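PDB 5DAJ: NalD from Pseudomonas aeruginosa PAO1, which represses, as a TetR-family transcriptional regulator, expression of the MexAB-OprM multidrug efflux pump, a repression that novobiocin binding relieves. Local coordinates for residues Thr101-Lys104 with Lys105-Leu109; Ile15-Ala18 with Ala19-Leu22; His56-Asn59 with Glu60-Gln64. All coordinates share one frame; numbering follows the deposited sequence.

Contact 1. Residues Thr101-Lys104 with Lys105-Leu109; sequences TQEK and KRRIL
Glu-103 and Arg-106 meet through the aliphatic part of one and the flat end of the other. The guanidinium lies with one face over CA of Glu-103, which sits 3.6 Å above its plane and toward its rim, while NH1 approaches CG of Glu-103 at 3.5 Å. A bend at chi3 (-40°) in the otherwise extended Arg-106 chain turns the group back along the helix toward its start. There NE and NH2 donate to the carbonyls of Leu-99 and Leu-100, at the end of helix 84-101, so arginine suits the place by offering several N-H groups to carbonyls that a helix end leaves over. The Glu-103 carboxylate is not bonded to it, with OE1 4.6 Å from NH1.

Arg-107 runs alongside Glu-103 in the same direction, its CD 3.8 Å from CG of the glutamate. Arg-107 holds its own CG anti to the carbonyl carbon (chi1 -69°), which lays its methylenes along those of Glu-103, and NE goes on to a salt bridge with Glu-20. Lys-104 stretches out almost fully before turning at its last torsion. Its CG touches Ile-108 CD1 at 4.0 Å, and NZ also reaches Glu-20. Gln-102, at the N-cap position, rests OE1 3.7 Å from CD of Lys-105.

Beneath these groups the first turn of helix 103-114 closes in regular alpha-helical fashion. Arg-106 N binds Gln-102 O at 3.0 Å, and Arg-107 N binds Glu-103 O at 2.8 Å.

The chemistry implies a division of labour. Methylene stems pack on one another one turn apart, whereas the heads of Lys-104, Arg-106 and Arg-107 are bonded to other helices: Arg-106 joins this helix to the preceding one, and Lys-104 with Arg-107 probably stabilises the negative charge of Glu-20 on helix 6-26.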
loop_
_atom_site.group_PDB
_atom_site.type_symbol
_atom_site.label_atom_id
_atom_site.label_comp_id
_atom_site.label_asym_id
_atom_site.label_seq_id
_atom_site.Cartn_x
_atom_site.Cartn_y
_atom_site.Cartn_z
ATOM N N THR A 101 8.181 17.708 -1.125
ATOM C CA THR A 101 9.420 18.426 -1.474
ATOM C C THR A 101 10.259 17.813 -2.616
ATOM O O THR A 101 11.106 18.506 -3.181
ATOM C CB THR A 101 10.332 18.611 -0.245
ATOM O OG1 THR A 101 10.641 17.336 0.317
ATOM C CG2 THR A 101 9.653 19.482 0.805
ATOM N N GLN A 102 10.024 16.546 -2.951
ATOM C CA GLN A 102 10.802 15.848 -3.996
ATOM C C GLN A 102 9.924 15.244 -5.097
ATOM O O GLN A 102 9.461 14.109 -4.974
ATOM C CB GLN A 102 11.660 14.761 -3.365
ATOM C CG GLN A 102 12.788 15.296 -2.500
ATOM C CD GLN A 102 13.509 14.196 -1.731
ATOM O OE1 GLN A 102 13.590 13.052 -2.190
ATOM N NE2 GLN A 102 14.030 14.532 -0.554
ATOM N N GLU A 103 9.710 16.010 -6.169
ATOM C CA GLU A 103 8.855 15.590 -7.289
ATOM C C GLU A 103 9.301 14.266 -7.921
ATOM O O GLU A 103 8.452 13.425 -8.235
ATOM C CB GLU A 103 8.789 16.663 -8.378
ATOM C CG GLU A 103 7.809 16.336 -9.507
ATOM C CD GLU A 103 7.598 17.469 -10.504
ATOM O OE1 GLU A 103 6.945 17.211 -11.540
ATOM O OE2 GLU A 103 8.068 18.608 -10.269
ATOM N N LYS A 104 10.611 14.095 -8.105
ATOM C CA LYS A 104 11.138 12.855 -8.697
ATOM C C LYS A 104 10.721 11.639 -7.859
ATOM O O LYS A 104 10.238 10.638 -8.409
ATOM C CB LYS A 104 12.665 12.847 -8.838
ATOM C CG LYS A 104 13.147 11.811 -9.851
ATOM C CD LYS A 104 14.668 11.724 -9.953
ATOM C CE LYS A 104 15.134 10.871 -11.145
ATOM N NZ LYS A 104 14.779 11.402 -12.492
ATOM N N LYS A 105 10.910 11.751 -6.538
ATOM C CA LYS A 105 10.500 10.716 -5.573
ATOM C C LYS A 105 9.010 10.420 -5.692
ATOM O O LYS A 105 8.596 9.266 -5.767
ATOM C CB LYS A 105 10.813 11.140 -4.127
ATOM C CG LYS A 105 10.837 10.010 -3.087
ATOM C CD LYS A 105 10.840 10.573 -1.655
ATOM C CE LYS A 105 11.742 9.820 -0.687
ATOM N NZ LYS A 105 11.048 8.676 -0.034
ATOM N N ARG A 106 8.217 11.485 -5.701
ATOM C CA ARG A 106 6.763 11.375 -5.803
ATOM C C ARG A 106 6.388 10.617 -7.078
ATOM O O ARG A 106 5.642 9.645 -7.008
ATOM C CB ARG A 106 6.098 12.754 -5.785
ATOM C CG ARG A 106 4.574 12.727 -5.723
ATOM C CD ARG A 106 3.980 14.080 -6.061
ATOM N NE ARG A 106 4.745 15.188 -5.467
ATOM C CZ ARG A 106 5.228 16.253 -6.117
ATOM N NH1 ARG A 106 5.018 16.443 -7.422
ATOM N NH2 ARG A 106 5.918 17.164 -5.438
ATOM N N ARG A 107 6.939 11.047 -8.210
ATOM C CA ARG A 107 6.647 10.428 -9.514
ATOM C C ARG A 107 6.974 8.923 -9.541
ATOM O O ARG A 107 6.131 8.102 -9.912
ATOM C CB ARG A 107 7.388 11.149 -10.649
ATOM C CG ARG A 107 6.867 12.557 -10.933
ATOM C CD ARG A 107 7.771 13.353 -11.880
ATOM N NE ARG A 107 8.025 12.660 -13.146
ATOM C CZ ARG A 107 7.260 12.710 -14.241
ATOM N NH1 ARG A 107 6.153 13.442 -14.291
ATOM N NH2 ARG A 107 7.608 12.013 -15.317
ATOM N N ILE A 108 8.183 8.582 -9.114
ATOM C CA ILE A 108 8.654 7.198 -9.129
ATOM C C ILE A 108 7.876 6.304 -8.152
ATOM O O ILE A 108 7.559 5.158 -8.477
ATOM C CB ILE A 108 10.175 7.114 -8.858
ATOM C CG1 ILE A 108 10.938 7.648 -10.079
ATOM C CG2 ILE A 108 10.608 5.680 -8.573
ATOM C CD1 ILE A 108 12.409 7.910 -9.844
ATOM N N LEU A 109 7.584 6.813 -6.960
ATOM C CA LEU A 109 6.805 6.044 -5.978
ATOM C C LEU A 109 5.352 5.869 -6.397
ATOM O O LEU A 109 4.757 4.830 -6.100
ATOM C CB LEU A 109 6.874 6.649 -4.577
ATOM C CG LEU A 109 8.220 6.510 -3.877
ATOM C CD1 LEU A 109 8.125 7.179 -2.525
ATOM C CD2 LEU A 109 8.656 5.070 -3.689
#

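Contact 2. Residues Ile15-Ala18 with Ala19-Leu22; sequences ILLA and AEEL
Leu-17 and Glu-20 lie side by side and point the same way from their helix, the methyl CD2 of the leucine 4.0 Å from the carboxylate OE1. The glutamate has CG anti to its own backbone nitrogen (chi1 -179°) and stays extended, which carries the carboxylate clear of the backbone. Each of its oxygens has a cation of helix 103-114, an apt use of glutamate, which can serve two partners from a largely buried site.

The alanines mark a different side of the cylinder. Ala-19 CB rests 3.5 Å from Ile-15 O, and being small it lets Leu-57 and Met-61 of helix 54-63 come close. Ala-18 does the same for helix 33-40, meeting Ala-40. In chain order helix 6-26 comes first, and as in other TetR-family proteins it opens the DNA-binding domain, packed against helices 33-40 and 44-51, which largely make up the predicted helix-turn-helix. Ile-15 joins that core at Ile-36, Val-47 and Phe-51.

Regular helical bonds run beneath: Ala-19 N to Ile-15 O and Glu-20 N to Leu-16 O, each 2.9 Å, then Glu-21 N to Leu-17 O at 3.1 Å. In the next, Leu-22 N meets Ala-18 O at 2.9 Å. Leu-22 turns its methyl CD1 toward that same oxygen, and its side chain also touches Ala-39.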
loop_
_atom_site.group_PDB
_atom_site.type_symbol
_atom_site.label_atom_id
_atom_site.label_comp_id
_atom_site.label_asym_id
_atom_site.label_seq_id
_atom_site.Cartn_x
_atom_site.Cartn_y
_atom_site.Cartn_z
ATOM N N ILE A 15 17.236 7.520 -20.935
ATOM C CA ILE A 15 16.380 6.325 -20.948
ATOM C C ILE A 15 15.478 6.246 -19.699
ATOM O O ILE A 15 14.278 5.972 -19.819
ATOM C CB ILE A 15 17.216 5.019 -21.092
ATOM C CG1 ILE A 15 17.803 4.928 -22.507
ATOM C CG2 ILE A 15 16.371 3.781 -20.811
ATOM C CD1 ILE A 15 18.853 3.850 -22.685
ATOM N N LEU A 16 16.063 6.460 -18.519
ATOM C CA LEU A 16 15.314 6.384 -17.253
ATOM C C LEU A 16 14.244 7.457 -17.145
ATOM O O LEU A 16 13.145 7.199 -16.621
ATOM C CB LEU A 16 16.249 6.434 -16.028
ATOM C CG LEU A 16 17.147 5.204 -15.851
ATOM C CD1 LEU A 16 18.149 5.443 -14.727
ATOM C CD2 LEU A 16 16.338 3.942 -15.565
ATOM N N LEU A 17 14.577 8.661 -17.592
ATOM C CA LEU A 17 13.605 9.759 -17.606
ATOM C C LEU A 17 12.420 9.462 -18.528
ATOM O O LEU A 17 11.264 9.699 -18.157
ATOM C CB LEU A 17 14.266 11.072 -18.033
ATOM C CG LEU A 17 15.012 11.842 -16.932
ATOM C CD1 LEU A 17 15.759 13.013 -17.545
ATOM C CD2 LEU A 17 14.061 12.332 -15.840
ATOM N N ALA A 18 12.723 8.950 -19.715
ATOM C CA ALA A 18 11.709 8.519 -20.689
ATOM C C ALA A 18 10.785 7.447 -20.120
ATOM O O ALA A 18 9.561 7.582 -20.160
ATOM C CB ALA A 18 12.372 7.997 -21.954
ATOM N N ALA A 19 11.390 6.417 -19.540
ATOM C CA ALA A 19 10.645 5.342 -18.881
ATOM C C ALA A 19 9.775 5.847 -17.719
ATOM O O ALA A 19 8.640 5.387 -17.532
ATOM C CB ALA A 19 11.603 4.272 -18.378
ATOM N N GLU A 20 10.338 6.758 -16.921
ATOM C CA GLU A 20 9.624 7.371 -15.786
ATOM C C GLU A 20 8.336 8.026 -16.276
ATOM O O GLU A 20 7.261 7.755 -15.750
ATOM C CB GLU A 20 10.518 8.389 -15.073
ATOM C CG GLU A 20 9.902 9.077 -13.860
ATOM C CD GLU A 20 10.792 10.171 -13.287
ATOM O OE1 GLU A 20 12.028 10.013 -13.277
ATOM O OE2 GLU A 20 10.247 11.201 -12.834
ATOM N N GLU A 21 8.450 8.847 -17.311
ATOM C CA GLU A 21 7.285 9.525 -17.913
ATOM C C GLU A 21 6.270 8.527 -18.504
ATOM O O GLU A 21 5.059 8.650 -18.270
ATOM C CB GLU A 21 7.779 10.519 -18.983
ATOM C CG GLU A 21 6.818 11.349 -19.752
ATOM C CD GLU A 21 7.299 11.652 -21.167
ATOM O OE1 GLU A 21 6.926 10.971 -22.169
ATOM O OE2 GLU A 21 8.102 12.582 -21.264
ATOM N N LEU A 22 6.768 7.532 -19.235
ATOM C CA LEU A 22 5.897 6.522 -19.873
ATOM C C LEU A 22 5.182 5.625 -18.863
ATOM O O LEU A 22 3.962 5.452 -18.950
ATOM C CB LEU A 22 6.657 5.651 -20.877
ATOM C CG LEU A 22 6.608 6.162 -22.318
ATOM C CD1 LEU A 22 7.696 7.189 -22.565
ATOM C CD2 LEU A 22 6.746 5.010 -23.295
#

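Contact 3. Residues His56-Asn59 with Glu60-Gln64; sequences HLFN and EMLNQ
His-56 begins the series by lying beside Glu-60, one turn further on, both side chains pointing the same way. CG of Glu-60 stands over one face of the imidazole, 4.2 Å from its centroid and 19° off the ring normal, a CH-pi contact displaced toward the ring's rim. A bend at chi2 (-64°) in the glutamate then brings OE2 to 3.6 Å from His-56 NE2, with carboxylate and ring planes inclined by 33°. The polar ends have firmer partners: ND1 of His-56 bonds to the carbonyl of Phe-51, and OE1 of Glu-60 makes a salt bridge with Arg-12. Histidine suits this site by offering a flat face to a methylene and a ring nitrogen to a carbonyl.

Leu-57 comes next, its CD2 4.3 Å from CE of Met-61, a selenomethionine here, in loose apolar contact.

Phe-58 crosses Leu-62 at a slant, with CE2 3.4 Å from the methyl CD1. CG of the leucine lies above one face of the ring, offset toward the rim; the slim methyl fits the flat aromatic in a buried, apolar place.

Asn-59 turns its side chain to Ala-125 and Arg-128 of helix 123-145, while its O accepts from Asn-63 N at 3.0 Å in the same i to i+4 pattern that binds Glu-60 N to His-56 O at 2.9 Å. Further on, Met-61 O accepts twice from Gln-64, from the backbone N and from NE2, each at 3.1 Å; the side-chain NE2 comes in the carbonyl plane, on a lone pair of the oxygen.

Helix 54-63 fits between several others. Leu-57 and Met-61 face helix 6-26, Phe-58 and Leu-62 face helix 103-114, and His-56 and Phe-58 join Asn-59 against helix 123-145.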
loop_
_atom_site.group_PDB
_atom_site.type_symbol
_atom_site.label_atom_id
_atom_site.label_comp_id
_atom_site.label_asym_id
_atom_site.label_seq_id
_atom_site.Cartn_x
_atom_site.Cartn_y
_atom_site.Cartn_z
ATOM N N HIS A 56 14.923 -5.043 -14.456
ATOM C CA HIS A 56 16.187 -4.439 -14.043
ATOM C C HIS A 56 16.168 -2.934 -14.251
ATOM O O HIS A 56 16.698 -2.198 -13.427
ATOM C CB HIS A 56 17.358 -5.032 -14.806
ATOM C CG HIS A 56 18.695 -4.610 -14.281
ATOM N ND1 HIS A 56 19.589 -3.879 -15.033
ATOM C CD2 HIS A 56 19.284 -4.796 -13.076
ATOM C CE1 HIS A 56 20.678 -3.648 -14.322
ATOM N NE2 HIS A 56 20.517 -4.191 -13.130
ATOM N N LEU A 57 15.570 -2.503 -15.362
ATOM C CA LEU A 57 15.388 -1.079 -15.662
ATOM C C LEU A 57 14.594 -0.417 -14.542
ATOM O O LEU A 57 15.018 0.577 -13.955
ATOM C CB LEU A 57 14.662 -0.892 -16.996
ATOM C CG LEU A 57 14.671 0.523 -17.577
ATOM C CD1 LEU A 57 14.535 0.481 -19.090
ATOM C CD2 LEU A 57 13.573 1.405 -16.996
ATOM N N PHE A 58 13.447 -1.013 -14.242
ATOM C CA PHE A 58 12.555 -0.550 -13.173
ATOM C C PHE A 58 13.283 -0.444 -11.832
ATOM O O PHE A 58 13.081 0.500 -11.081
ATOM C CB PHE A 58 11.370 -1.506 -13.054
ATOM C CG PHE A 58 10.347 -1.094 -12.040
ATOM C CD1 PHE A 58 9.506 -0.043 -12.289
ATOM C CD2 PHE A 58 10.227 -1.768 -10.849
ATOM C CE1 PHE A 58 8.546 0.328 -11.364
ATOM C CE2 PHE A 58 9.275 -1.399 -9.915
ATOM C CZ PHE A 58 8.429 -0.344 -10.178
ATOM N N ASN A 59 14.132 -1.421 -11.557
ATOM C CA ASN A 59 14.908 -1.467 -10.321
ATOM C C ASN A 59 15.967 -0.362 -10.226
ATOM O O ASN A 59 16.158 0.239 -9.160
ATOM C CB ASN A 59 15.580 -2.833 -10.178
ATOM C CG ASN A 59 15.556 -3.346 -8.758
ATOM O OD1 ASN A 59 16.579 -3.688 -8.207
ATOM N ND2 ASN A 59 14.379 -3.389 -8.151
ATOM N N GLU A 60 16.666 -0.130 -11.336
ATOM C CA GLU A 60 17.634 0.963 -11.444
ATOM C C GLU A 60 16.950 2.307 -11.245
ATOM O O GLU A 60 17.526 3.221 -10.655
ATOM C CB GLU A 60 18.332 0.940 -12.810
ATOM C CG GLU A 60 19.312 -0.206 -12.991
ATOM C CD GLU A 60 20.495 -0.131 -12.040
ATOM O OE1 GLU A 60 21.226 0.886 -12.061
ATOM O OE2 GLU A 60 20.668 -1.091 -11.249
HETATM N N MSE A 61 15.715 2.406 -11.724
HETATM C CA MSE A 61 14.917 3.619 -11.566
HETATM C C MSE A 61 14.632 3.866 -10.102
HETATM O O MSE A 61 14.881 4.948 -9.582
HETATM C CB MSE A 61 13.615 3.519 -12.363
HETATM C CG MSE A 61 12.816 4.819 -12.348
HETATM SE SE MSE A 61 11.066 4.527 -13.196
HETATM C CE MSE A 61 11.835 4.723 -14.975
ATOM N N LEU A 62 14.156 2.853 -9.405
ATOM C CA LEU A 62 13.870 2.961 -7.988
ATOM C C LEU A 62 15.074 3.312 -7.158
ATOM O O LEU A 62 14.988 4.031 -6.217
ATOM C CB LEU A 62 13.297 1.673 -7.482
ATOM C CG LEU A 62 11.934 1.344 -8.029
ATOM C CD1 LEU A 62 11.633 -0.104 -7.767
ATOM C CD2 LEU A 62 10.903 2.204 -7.360
ATOM N N ASN A 63 16.204 2.774 -7.511
ATOM C CA ASN A 63 17.477 3.069 -6.835
ATOM C C ASN A 63 17.824 4.547 -6.778
ATOM O O ASN A 63 18.451 4.987 -5.816
ATOM C CB ASN A 63 18.640 2.345 -7.517
ATOM C CG ASN A 63 18.758 0.902 -7.117
ATOM O OD1 ASN A 63 18.021 0.403 -6.261
ATOM N ND2 ASN A 63 19.704 0.210 -7.747
ATOM N N GLN A 64 17.411 5.299 -7.802
ATOM C CA GLN A 64 17.597 6.763 -7.841
ATOM C C GLN A 64 16.977 7.470 -6.623
ATOM O O GLN A 64 17.373 8.579 -6.279
ATOM C CB GLN A 64 16.969 7.365 -9.110
ATOM C CG GLN A 64 17.546 6.893 -10.449
ATOM C CD GLN A 64 16.776 7.420 -11.660
ATOM O OE1 GLN A 64 17.325 8.123 -12.508
ATOM N NE2 GLN A 64 15.495 7.081 -11.741
#

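How the contacts relate
The three contacts lie on three helices that meet where the DNA-binding and C-terminal parts of the repressor join. Contacts 1 and 2, their centres about 13 Å apart, are tied by charge: Arg-107 NE reaches Glu-20 OE2 at 2.7 Å and Lys-104 NZ reaches Glu-20 OE1 at 3.2 Å. Contact 3 adds apolar packing to both. Against contact 2, centres about 11 Å away, it brings Met-61 CE to 3.4 Å from Ala-19 CB; against contact 1, at about 14 Å, Leu-62 CD2 lies 3.7 Å from Ile-108 CG2. Such a junction could plausibly relay ligand-induced movement to the DNA-binding helices.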